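Side-chain contacts in glutaconate CoA-transferase subunit A (PDB 1POI), which catalyses the transfer of the coenzyme A moiety from acetyl-CoA to glutaconate and (R)-2-hydroxyglutarate in glutamate degradation: residues A244-C249 / P258-Y263; K278-D283 / D288-K293; Y69-T74 / R84-W89. All coordinates share one frame; numbering follows the deposited sequence.

Interaction 1: residues A244-C249 / P258-Y263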
loop_
_atom_site.group_PDB
_atom_site.type_symbol
_atom_site.label_atom_id
_atom_site.label_comp_id
_atom_site.label_asym_id
_atom_site.label_seq_id
_atom_site.Cartn_x
_atom_site.Cartn_y
_atom_site.Cartn_z
ATOM N N ALA A 244 19.458 -7.420 -13.755
ATOM C CA ALA A 244 20.545 -7.072 -12.838
ATOM C C ALA A 244 21.290 -8.312 -12.435
ATOM O O ALA A 244 22.338 -8.226 -11.813
ATOM C CB ALA A 244 20.003 -6.369 -11.586
ATOM N N HIS A 245 20.749 -9.471 -12.803
ATOM C CA HIS A 245 21.360 -10.740 -12.440
ATOM C C HIS A 245 22.776 -10.773 -12.955
ATOM O O HIS A 245 23.026 -10.400 -14.100
ATOM C CB HIS A 245 20.544 -11.908 -13.000
ATOM C CG HIS A 245 21.108 -13.252 -12.660
ATOM N ND1 HIS A 245 22.275 -13.734 -13.212
ATOM C CD2 HIS A 245 20.670 -14.214 -11.816
ATOM C CE1 HIS A 245 22.537 -14.930 -12.720
ATOM N NE2 HIS A 245 21.577 -15.246 -11.873
ATOM N N PRO A 246 23.717 -11.287 -12.154
ATOM C CA PRO A 246 23.661 -11.867 -10.806
ATOM C C PRO A 246 23.574 -10.926 -9.590
ATOM O O PRO A 246 23.857 -11.362 -8.477
ATOM C CB PRO A 246 24.996 -12.601 -10.730
ATOM C CG PRO A 246 25.907 -11.636 -11.377
ATOM C CD PRO A 246 25.103 -11.312 -12.644
ATOM N N SER A 247 23.257 -9.649 -9.772
ATOM C CA SER A 247 23.216 -8.755 -8.625
ATOM C C SER A 247 21.800 -8.588 -8.095
ATOM O O SER A 247 20.817 -8.924 -8.787
ATOM C CB SER A 247 23.844 -7.411 -8.978
ATOM O OG SER A 247 23.052 -6.719 -9.910
ATOM N N GLN A 248 21.706 -8.100 -6.855
ATOM C CA GLN A 248 20.415 -7.879 -6.179
ATOM C C GLN A 248 19.572 -6.848 -6.911
ATOM O O GLN A 248 20.039 -6.159 -7.808
ATOM C CB GLN A 248 20.621 -7.400 -4.733
ATOM C CG GLN A 248 21.636 -8.195 -3.994
ATOM C CD GLN A 248 21.754 -7.797 -2.573
ATOM O OE1 GLN A 248 22.546 -6.917 -2.217
ATOM N NE2 GLN A 248 20.977 -8.453 -1.715
ATOM N N CYS A 249 18.322 -6.749 -6.516
ATOM C CA CYS A 249 17.436 -5.795 -7.095
ATOM C C CYS A 249 16.296 -5.764 -6.112
ATOM O O CYS A 249 15.387 -6.617 -6.135
ATOM C CB CYS A 249 16.999 -6.243 -8.463
ATOM S SG CYS A 249 15.786 -5.171 -9.197
ATOM N N PRO A 258 26.044 -18.561 -6.205
ATOM C CA PRO A 258 26.794 -19.632 -6.877
ATOM C C PRO A 258 27.435 -19.018 -8.138
ATOM O O PRO A 258 28.655 -19.095 -8.346
ATOM C CB PRO A 258 25.695 -20.628 -7.238
ATOM C CG PRO A 258 24.744 -20.493 -6.099
ATOM C CD PRO A 258 24.668 -18.999 -5.891
ATOM N N PHE A 259 26.606 -18.336 -8.934
ATOM C CA PHE A 259 27.056 -17.676 -10.155
ATOM C C PHE A 259 28.236 -16.729 -9.884
ATOM O O PHE A 259 29.279 -16.849 -10.513
ATOM C CB PHE A 259 25.904 -16.912 -10.773
ATOM C CG PHE A 259 26.165 -16.458 -12.164
ATOM C CD1 PHE A 259 27.111 -15.473 -12.425
ATOM C CD2 PHE A 259 25.448 -17.003 -13.228
ATOM C CE1 PHE A 259 27.340 -15.033 -13.731
ATOM C CE2 PHE A 259 25.669 -16.571 -14.542
ATOM C CZ PHE A 259 26.614 -15.586 -14.793
ATOM N N LEU A 260 28.094 -15.820 -8.925
ATOM C CA LEU A 260 29.181 -14.910 -8.632
ATOM C C LEU A 260 30.426 -15.660 -8.225
ATOM O O LEU A 260 31.520 -15.118 -8.315
ATOM C CB LEU A 260 28.828 -13.923 -7.518
ATOM C CG LEU A 260 27.756 -12.845 -7.668
ATOM C CD1 LEU A 260 27.677 -12.111 -6.354
ATOM C CD2 LEU A 260 28.049 -11.888 -8.801
ATOM N N LYS A 261 30.273 -16.873 -7.712
ATOM C CA LYS A 261 31.442 -17.654 -7.294
ATOM C C LYS A 261 32.142 -18.250 -8.505
ATOM O O LYS A 261 33.367 -18.362 -8.528
ATOM C CB LYS A 261 31.061 -18.759 -6.307
ATOM C CG LYS A 261 30.645 -18.263 -4.937
ATOM C CD LYS A 261 31.028 -19.276 -3.873
ATOM C CE LYS A 261 30.200 -19.106 -2.602
ATOM N NZ LYS A 261 28.779 -19.562 -2.764
ATOM N N VAL A 262 31.352 -18.632 -9.506
ATOM C CA VAL A 262 31.887 -19.181 -10.745
ATOM C C VAL A 262 32.777 -18.103 -11.328
ATOM O O VAL A 262 33.979 -18.310 -11.506
ATOM C CB VAL A 262 30.777 -19.468 -11.755
ATOM C CG1 VAL A 262 31.362 -19.919 -13.053
ATOM C CG2 VAL A 262 29.838 -20.515 -11.207
ATOM N N TYR A 263 32.187 -16.923 -11.538
ATOM C CA TYR A 263 32.902 -15.780 -12.078
ATOM C C TYR A 263 34.173 -15.480 -11.269
ATOM O O TYR A 263 35.212 -15.174 -11.851
ATOM C CB TYR A 263 31.987 -14.547 -12.141
ATOM C CG TYR A 263 32.623 -13.355 -12.835
ATOM C CD1 TYR A 263 32.558 -13.218 -14.218
ATOM C CD2 TYR A 263 33.376 -12.422 -12.114
ATOM C CE1 TYR A 263 33.240 -12.191 -14.871
ATOM C CE2 TYR A 263 34.060 -11.390 -12.754
ATOM C CZ TYR A 263 33.987 -11.284 -14.134
ATOM O OH TYR A 263 34.660 -10.273 -14.767
#

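Interaction 2: residues K278-D283 / D288-K293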
loop_
_atom_site.group_PDB
_atom_site.type_symbol
_atom_site.label_atom_id
_atom_site.label_comp_id
_atom_site.label_asym_id
_atom_site.label_seq_id
_atom_site.Cartn_x
_atom_site.Cartn_y
_atom_site.Cartn_z
ATOM N N LYS A 278 32.719 -16.364 -23.805
ATOM C CA LYS A 278 32.199 -16.940 -25.040
ATOM C C LYS A 278 30.862 -17.676 -24.828
ATOM O O LYS A 278 29.960 -17.585 -25.661
ATOM C CB LYS A 278 33.206 -17.873 -25.710
ATOM C CG LYS A 278 32.624 -18.438 -26.996
ATOM C CD LYS A 278 33.572 -19.283 -27.804
ATOM C CE LYS A 278 32.841 -19.741 -29.054
ATOM N NZ LYS A 278 33.755 -20.267 -30.107
ATOM N N GLU A 279 30.737 -18.364 -23.693
ATOM C CA GLU A 279 29.531 -19.110 -23.349
ATOM C C GLU A 279 28.351 -18.261 -22.899
ATOM O O GLU A 279 27.242 -18.402 -23.421
ATOM C CB GLU A 279 29.857 -20.110 -22.251
ATOM C CG GLU A 279 28.661 -20.872 -21.723
ATOM C CD GLU A 279 29.019 -21.720 -20.515
ATOM O OE1 GLU A 279 30.123 -21.523 -19.961
ATOM O OE2 GLU A 279 28.203 -22.581 -20.122
ATOM N N TRP A 280 28.591 -17.396 -21.916
ATOM C CA TRP A 280 27.537 -16.533 -21.359
ATOM C C TRP A 280 27.190 -15.252 -22.136
ATOM O O TRP A 280 26.023 -14.828 -22.163
ATOM C CB TRP A 280 27.862 -16.198 -19.900
ATOM C CG TRP A 280 27.766 -17.401 -19.014
ATOM C CD1 TRP A 280 28.789 -18.198 -18.602
ATOM C CD2 TRP A 280 26.564 -18.014 -18.537
ATOM N NE1 TRP A 280 28.300 -19.282 -17.921
ATOM C CE2 TRP A 280 26.939 -19.194 -17.864
ATOM C CE3 TRP A 280 25.203 -17.679 -18.619
ATOM C CZ2 TRP A 280 26.011 -20.041 -17.276
ATOM C CZ3 TRP A 280 24.275 -18.531 -18.031
ATOM C CH2 TRP A 280 24.690 -19.697 -17.370
ATOM N N VAL A 281 28.192 -14.657 -22.786
ATOM C CA VAL A 281 27.993 -13.435 -23.547
ATOM C C VAL A 281 27.891 -13.600 -25.064
ATOM O O VAL A 281 26.794 -13.565 -25.652
ATOM C CB VAL A 281 29.118 -12.436 -23.257
ATOM C CG1 VAL A 281 28.822 -11.109 -23.925
ATOM C CG2 VAL A 281 29.289 -12.261 -21.757
ATOM N N PHE A 282 29.039 -13.855 -25.682
ATOM C CA PHE A 282 29.134 -13.953 -27.129
ATOM C C PHE A 282 28.311 -15.026 -27.809
ATOM O O PHE A 282 27.793 -14.804 -28.903
ATOM C CB PHE A 282 30.593 -14.006 -27.531
ATOM C CG PHE A 282 31.408 -12.884 -26.938
ATOM C CD1 PHE A 282 31.147 -11.554 -27.286
ATOM C CD2 PHE A 282 32.401 -13.146 -25.993
ATOM C CE1 PHE A 282 31.850 -10.511 -26.706
ATOM C CE2 PHE A 282 33.123 -12.092 -25.392
ATOM C CZ PHE A 282 32.848 -10.774 -25.749
ATOM N N ASP A 283 28.142 -16.169 -27.157
ATOM C CA ASP A 283 27.356 -17.236 -27.746
ATOM C C ASP A 283 25.846 -17.074 -27.665
ATOM O O ASP A 283 25.128 -17.737 -28.417
ATOM C CB ASP A 283 27.768 -18.595 -27.175
ATOM C CG ASP A 283 28.945 -19.216 -27.926
ATOM O OD1 ASP A 283 29.117 -18.953 -29.144
ATOM O OD2 ASP A 283 29.705 -19.976 -27.288
ATOM N N ASP A 288 16.809 -13.101 -23.371
ATOM C CA ASP A 288 15.939 -14.221 -23.159
ATOM C C ASP A 288 16.796 -15.492 -23.071
ATOM O O ASP A 288 16.695 -16.229 -22.104
ATOM C CB ASP A 288 14.910 -14.301 -24.281
ATOM C CG ASP A 288 13.712 -13.401 -24.026
ATOM O OD1 ASP A 288 13.716 -12.668 -23.018
ATOM O OD2 ASP A 288 12.737 -13.451 -24.794
ATOM N N GLU A 289 17.715 -15.676 -24.018
ATOM C CA GLU A 289 18.608 -16.829 -24.040
ATOM C C GLU A 289 19.361 -16.989 -22.743
ATOM O O GLU A 289 19.680 -18.109 -22.328
ATOM C CB GLU A 289 19.629 -16.711 -25.171
ATOM C CG GLU A 289 19.018 -16.803 -26.536
ATOM C CD GLU A 289 19.847 -17.603 -27.511
ATOM O OE1 GLU A 289 21.066 -17.782 -27.285
ATOM O OE2 GLU A 289 19.257 -18.066 -28.512
ATOM N N TYR A 290 19.713 -15.868 -22.139
ATOM C CA TYR A 290 20.436 -15.887 -20.878
ATOM C C TYR A 290 19.503 -16.446 -19.789
ATOM O O TYR A 290 19.885 -17.325 -19.011
ATOM C CB TYR A 290 20.897 -14.466 -20.544
ATOM C CG TYR A 290 21.626 -14.303 -19.226
ATOM C CD1 TYR A 290 22.980 -14.577 -19.123
ATOM C CD2 TYR A 290 20.970 -13.804 -18.090
ATOM C CE1 TYR A 290 23.667 -14.359 -17.951
ATOM C CE2 TYR A 290 21.664 -13.586 -16.905
ATOM C CZ TYR A 290 23.010 -13.865 -16.847
ATOM O OH TYR A 290 23.711 -13.656 -15.679
ATOM N N LEU A 291 18.264 -15.970 -19.772
ATOM C CA LEU A 291 17.285 -16.411 -18.774
ATOM C C LEU A 291 17.009 -17.897 -18.905
ATOM O O LEU A 291 17.020 -18.645 -17.914
ATOM C CB LEU A 291 15.981 -15.613 -18.901
ATOM C CG LEU A 291 16.147 -14.116 -18.612
ATOM C CD1 LEU A 291 14.814 -13.428 -18.739
ATOM C CD2 LEU A 291 16.755 -13.874 -17.222
ATOM N N ASN A 292 16.807 -18.337 -20.139
ATOM C CA ASN A 292 16.524 -19.728 -20.380
ATOM C C ASN A 292 17.697 -20.628 -20.015
ATOM O O ASN A 292 17.521 -21.677 -19.395
ATOM C CB ASN A 292 16.032 -19.907 -21.799
ATOM C CG ASN A 292 14.589 -19.509 -21.946
ATOM O OD1 ASN A 292 13.896 -19.328 -20.956
ATOM N ND2 ASN A 292 14.115 -19.389 -23.170
ATOM N N LYS A 293 18.901 -20.160 -20.306
ATOM C CA LYS A 293 20.105 -20.911 -19.986
ATOM C C LYS A 293 20.090 -21.162 -18.492
ATOM O O LYS A 293 20.332 -22.276 -18.052
ATOM C CB LYS A 293 21.348 -20.102 -20.370
ATOM C CG LYS A 293 22.655 -20.790 -20.080
ATOM C CD LYS A 293 23.519 -20.947 -21.337
ATOM C CE LYS A 293 24.731 -21.831 -21.050
ATOM N NZ LYS A 293 25.566 -21.254 -19.942
#

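Interaction 3: residues Y69-T74 / R84-W89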
loop_
_atom_site.group_PDB
_atom_site.type_symbol
_atom_site.label_atom_id
_atom_site.label_comp_id
_atom_site.label_asym_id
_atom_site.label_seq_id
_atom_site.Cartn_x
_atom_site.Cartn_y
_atom_site.Cartn_z
ATOM N N TYR A 69 40.006 4.516 -17.232
ATOM C CA TYR A 69 39.052 4.141 -16.200
ATOM C C TYR A 69 39.319 4.987 -14.960
ATOM O O TYR A 69 40.469 5.053 -14.491
ATOM C CB TYR A 69 39.256 2.655 -15.906
ATOM C CG TYR A 69 38.432 2.067 -14.798
ATOM C CD1 TYR A 69 37.030 2.017 -14.875
ATOM C CD2 TYR A 69 39.057 1.525 -13.674
ATOM C CE1 TYR A 69 36.280 1.432 -13.850
ATOM C CE2 TYR A 69 38.326 0.945 -12.658
ATOM C CZ TYR A 69 36.944 0.896 -12.743
ATOM O OH TYR A 69 36.250 0.294 -11.721
ATOM N N ILE A 70 38.282 5.687 -14.483
ATOM C CA ILE A 70 38.401 6.559 -13.306
ATOM C C ILE A 70 37.941 5.689 -12.134
ATOM O O ILE A 70 36.768 5.326 -12.024
ATOM C CB ILE A 70 37.545 7.894 -13.452
ATOM C CG1 ILE A 70 37.708 8.526 -14.853
ATOM C CG2 ILE A 70 37.983 8.926 -12.407
ATOM C CD1 ILE A 70 39.139 8.797 -15.284
ATOM N N ASN A 71 38.851 5.443 -11.213
ATOM C CA ASN A 71 38.593 4.509 -10.138
ATOM C C ASN A 71 38.605 4.927 -8.670
ATOM O O ASN A 71 39.455 5.730 -8.218
ATOM C CB ASN A 71 39.586 3.355 -10.314
ATOM C CG ASN A 71 39.277 2.186 -9.438
ATOM O OD1 ASN A 71 38.336 1.432 -9.714
ATOM N ND2 ASN A 71 40.046 2.028 -8.361
ATOM N N CYS A 72 37.704 4.285 -7.918
ATOM C CA CYS A 72 37.586 4.488 -6.468
ATOM C C CYS A 72 37.551 3.141 -5.737
ATOM O O CYS A 72 38.189 2.998 -4.694
ATOM C CB CYS A 72 36.373 5.345 -6.093
ATOM S SG CYS A 72 34.741 4.674 -6.482
ATOM N N TYR A 73 36.912 2.139 -6.352
ATOM C CA TYR A 73 36.774 0.804 -5.779
ATOM C C TYR A 73 36.223 -0.177 -6.822
ATOM O O TYR A 73 35.220 0.128 -7.496
ATOM C CB TYR A 73 35.818 0.890 -4.569
ATOM C CG TYR A 73 35.400 -0.429 -3.961
ATOM C CD1 TYR A 73 34.294 -1.127 -4.454
ATOM C CD2 TYR A 73 36.137 -1.001 -2.928
ATOM C CE1 TYR A 73 33.929 -2.371 -3.945
ATOM C CE2 TYR A 73 35.789 -2.242 -2.405
ATOM C CZ TYR A 73 34.684 -2.924 -2.922
ATOM O OH TYR A 73 34.369 -4.174 -2.424
ATOM N N THR A 74 36.861 -1.347 -6.951
ATOM C CA THR A 74 36.397 -2.374 -7.901
ATOM C C THR A 74 36.476 -3.794 -7.330
ATOM O O THR A 74 37.544 -4.399 -7.305
ATOM C CB THR A 74 37.193 -2.351 -9.228
ATOM O OG1 THR A 74 37.510 -0.998 -9.565
ATOM C CG2 THR A 74 36.359 -2.937 -10.357
ATOM N N ARG A 84 39.527 -9.411 -10.542
ATOM C CA ARG A 84 40.708 -9.995 -11.139
ATOM C C ARG A 84 41.146 -9.470 -12.500
ATOM O O ARG A 84 42.314 -9.179 -12.665
ATOM C CB ARG A 84 40.574 -11.520 -11.102
ATOM C CG ARG A 84 40.232 -12.008 -9.692
ATOM C CD ARG A 84 39.729 -13.431 -9.683
ATOM N NE ARG A 84 39.340 -13.880 -8.347
ATOM C CZ ARG A 84 40.181 -14.048 -7.327
ATOM N NH1 ARG A 84 41.474 -13.800 -7.471
ATOM N NH2 ARG A 84 39.730 -14.468 -6.154
ATOM N N ARG A 85 40.237 -9.332 -13.463
ATOM C CA ARG A 85 40.631 -8.809 -14.771
ATOM C C ARG A 85 41.171 -7.401 -14.540
ATOM O O ARG A 85 42.207 -7.018 -15.084
ATOM C CB ARG A 85 39.440 -8.748 -15.727
ATOM C CG ARG A 85 39.199 -9.989 -16.599
ATOM C CD ARG A 85 40.026 -11.205 -16.197
ATOM N NE ARG A 85 41.378 -11.199 -16.732
ATOM C CZ ARG A 85 42.437 -11.693 -16.092
ATOM N NH1 ARG A 85 42.316 -12.234 -14.888
ATOM N NH2 ARG A 85 43.629 -11.665 -16.665
ATOM N N PHE A 86 40.483 -6.675 -13.667
ATOM C CA PHE A 86 40.819 -5.316 -13.272
ATOM C C PHE A 86 42.250 -5.236 -12.722
ATOM O O PHE A 86 43.099 -4.622 -13.339
ATOM C CB PHE A 86 39.757 -4.819 -12.246
ATOM C CG PHE A 86 40.201 -3.660 -11.379
ATOM C CD1 PHE A 86 40.137 -2.355 -11.847
ATOM C CD2 PHE A 86 40.711 -3.884 -10.101
ATOM C CE1 PHE A 86 40.582 -1.288 -11.056
ATOM C CE2 PHE A 86 41.154 -2.831 -9.308
ATOM C CZ PHE A 86 41.091 -1.530 -9.788
ATOM N N ARG A 87 42.552 -5.907 -11.614
ATOM C CA ARG A 87 43.898 -5.821 -11.053
ATOM C C ARG A 87 44.981 -6.435 -11.922
ATOM O O ARG A 87 46.158 -6.123 -11.762
ATOM C CB ARG A 87 43.957 -6.403 -9.637
ATOM C CG ARG A 87 43.735 -7.903 -9.536
ATOM C CD ARG A 87 44.954 -8.624 -8.912
ATOM N NE ARG A 87 45.247 -8.231 -7.529
ATOM C CZ ARG A 87 44.548 -8.627 -6.457
ATOM N NH1 ARG A 87 43.489 -9.432 -6.595
ATOM N NH2 ARG A 87 44.933 -8.250 -5.234
ATOM N N LYS A 88 44.591 -7.297 -12.854
ATOM C CA LYS A 88 45.562 -7.940 -13.735
ATOM C C LYS A 88 45.963 -6.979 -14.846
ATOM O O LYS A 88 47.149 -6.710 -15.064
ATOM C CB LYS A 88 45.001 -9.243 -14.324
ATOM C CG LYS A 88 46.055 -10.158 -14.917
ATOM C CD LYS A 88 47.268 -10.307 -13.993
ATOM C CE LYS A 88 48.457 -9.455 -14.464
ATOM N NZ LYS A 88 49.496 -9.298 -13.392
ATOM N N TRP A 89 44.974 -6.444 -15.540
ATOM C CA TRP A 89 45.272 -5.507 -16.591
ATOM C C TRP A 89 45.994 -4.282 -16.066
ATOM O O TRP A 89 46.915 -3.789 -16.706
ATOM C CB TRP A 89 44.017 -5.116 -17.320
ATOM C CG TRP A 89 43.592 -6.148 -18.259
ATOM C CD1 TRP A 89 43.446 -7.475 -18.006
ATOM C CD2 TRP A 89 43.220 -5.948 -19.619
ATOM N NE1 TRP A 89 42.993 -8.122 -19.131
ATOM C CE2 TRP A 89 42.847 -7.203 -20.139
ATOM C CE3 TRP A 89 43.160 -4.821 -20.455
ATOM C CZ2 TRP A 89 42.418 -7.366 -21.457
ATOM C CZ3 TRP A 89 42.730 -4.984 -21.762
ATOM C CH2 TRP A 89 42.366 -6.242 -22.252
#

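Interaction 1: residues A244-C249 / P258-Y263
His245 and Phe259 form a T-shaped (edge-to-face) stack that seats helix 257-266 on the loop following strand 236-239, an outermost strand of the parallel sheet within this chain. The assignment rests on ring planes standing 89° apart with centroids separated by 5.2 Å. Phe259 can be followed outward from CB, which points toward the loop. With chi1 at -167°, CG lies anti to the backbone N, and the ring is carried across. One ortho carbon, CD2, comes closest to the imidazole, 3.6 Å from His245 CE1, which sits over the phenyl face; Phe259 CG and CE2 are each 4.0 Å from His245 CE1. The other, CD1, touches Pro246 CB at 3.9 Å. At the tip, CZ packs on Tyr290 OH.

Polar bonds fix the imidazole: NE2 pairs with Asp256 OD2 and ND1 with Tyr290 OH, so both nitrogens are satisfied while the carbon between them is presented to Phe259. A cis peptide precedes Pro246, whose CB lies over one face of the His245 ring. The same proline meets the helix a second time, one residue further on. Its CG rests 3.4 Å from Leu260 CD2, a purely apolar contact beside the aromatic pair.

Interaction 2: residues K278-D283 / D288-K293
Lys293 leaves its helix with CG anti to the backbone N, then bends at chi2 (122°) and again at chi4, and this double bend turns its ammonium back over the indole of Trp280 and toward Glu279. The setting is a helical hairpin: helices 270-282 and 287-294 follow each other through a short turn, and their local axes run roughly antiparallel, 144° apart, with a closest approach of 10.3 Å. That spacing is bridged by long side chains.

The cation-pi interaction is well supported by position, because Lys293 NZ lies 3.1 Å from the centroid of the six-membered ring of Trp280 and only 20° off its normal. Glu279, extended beyond CG, supplies the counter-charge: Lys293 NZ donates to Glu279 OE2 at 3.0 Å in a salt bridge, arriving from above the carboxylate plane. The carboxylate and the ring thus hold one ammonium group, and the neighbouring negative charge probably helps keep it protonated. Glu279 CG lies over the same indole face as NZ, offset toward the rim, so the acid and the base approach the tryptophan from one side.

Deeper in the hairpin the contact becomes apolar. Trp280 CE3 meets Tyr290 CE1 at 3.7 Å, the two rings being steeply inclined to each other without either a stack or a T-shape. Phe276 and Phe259 also touch the indole, the latter edge-to-face, which joins the hairpin to helix 257-266. On helix 287-294, Asn292 OD1 bonds to Thr297 N of the second subunit, placing that helix at a subunit interface. The aliphatic part of Lys293 adds to the packing, with CG 3.5 Å from Trp280 CZ3.

Interaction 3: residues Y69-T74 / R84-W89
Phe86 projects from helix 84-92 against Thr74, Tyr69 and Asn71 inside a beta-alpha-beta crossover, in which this helix links the neighbouring parallel strands 66-71 and 96-99. Chi1 of 159° swings the ring away from its backbone N toward the strands. In the first shell, Thr74 covers one face of the phenyl ring. Its CB stands 3.7 Å from the Phe86 centroid and 2° off the normal, a CH-pi contact, while Thr74 OG1 lies over the same face nearer the rim, 3.4 Å from Phe86 CE1. Tyr69 meets the ring rim to rim, with CE2 3.6 Å from Phe86 CE1 and the planes 72° apart. The Asn71 and Phe86 side chains reach toward each other from opposite directions, with Asn71 OD1 3.8 Å from Phe86 CE1.

The next shell fixes these groups. Tyr69 OH and Thr74 OG1 share a hydrogen bond of 2.8 Å, either being a possible donor, tying the threonine to the tyrosine. Asn71 ND2 is bonded to Asp99 OD1 and to the backbone of a chain of another protein, so the amide is held from beyond the contact. An alanine in place of Phe86 is likely to leave the methine of Thr74 without its aromatic partner and to open a gap beside Tyr69. Met97 of strand 96-99 also touches the phenyl ring, and the helix backbone is secured at the same residue, where Phe86 N bonds to Asp58 OD1.

From the N terminus, interaction 3 comes first, closing the nine-residue connection between strand 73-74 and helix 84-92. Well over a hundred residues later, interaction 1 closes an eight-residue connection whose last residue belongs to helix 257-266, and interaction 2 then closes a four-residue connection whose last residue begins helix 287-294. The three lie in series, none nested or crossed. Interactions 1 and 2 touch: Tyr290 OH packs 3.6 Å from Phe259 CZ, so helix 257-266 and helix 287-294 are in direct contact. Interaction 3 stands apart, its centre about 19 Å from that of interaction 1, but Asp58, which holds the Phe86 backbone, also bonds Tyr263 OH of helix 257-266 through OD2, joining the two regions.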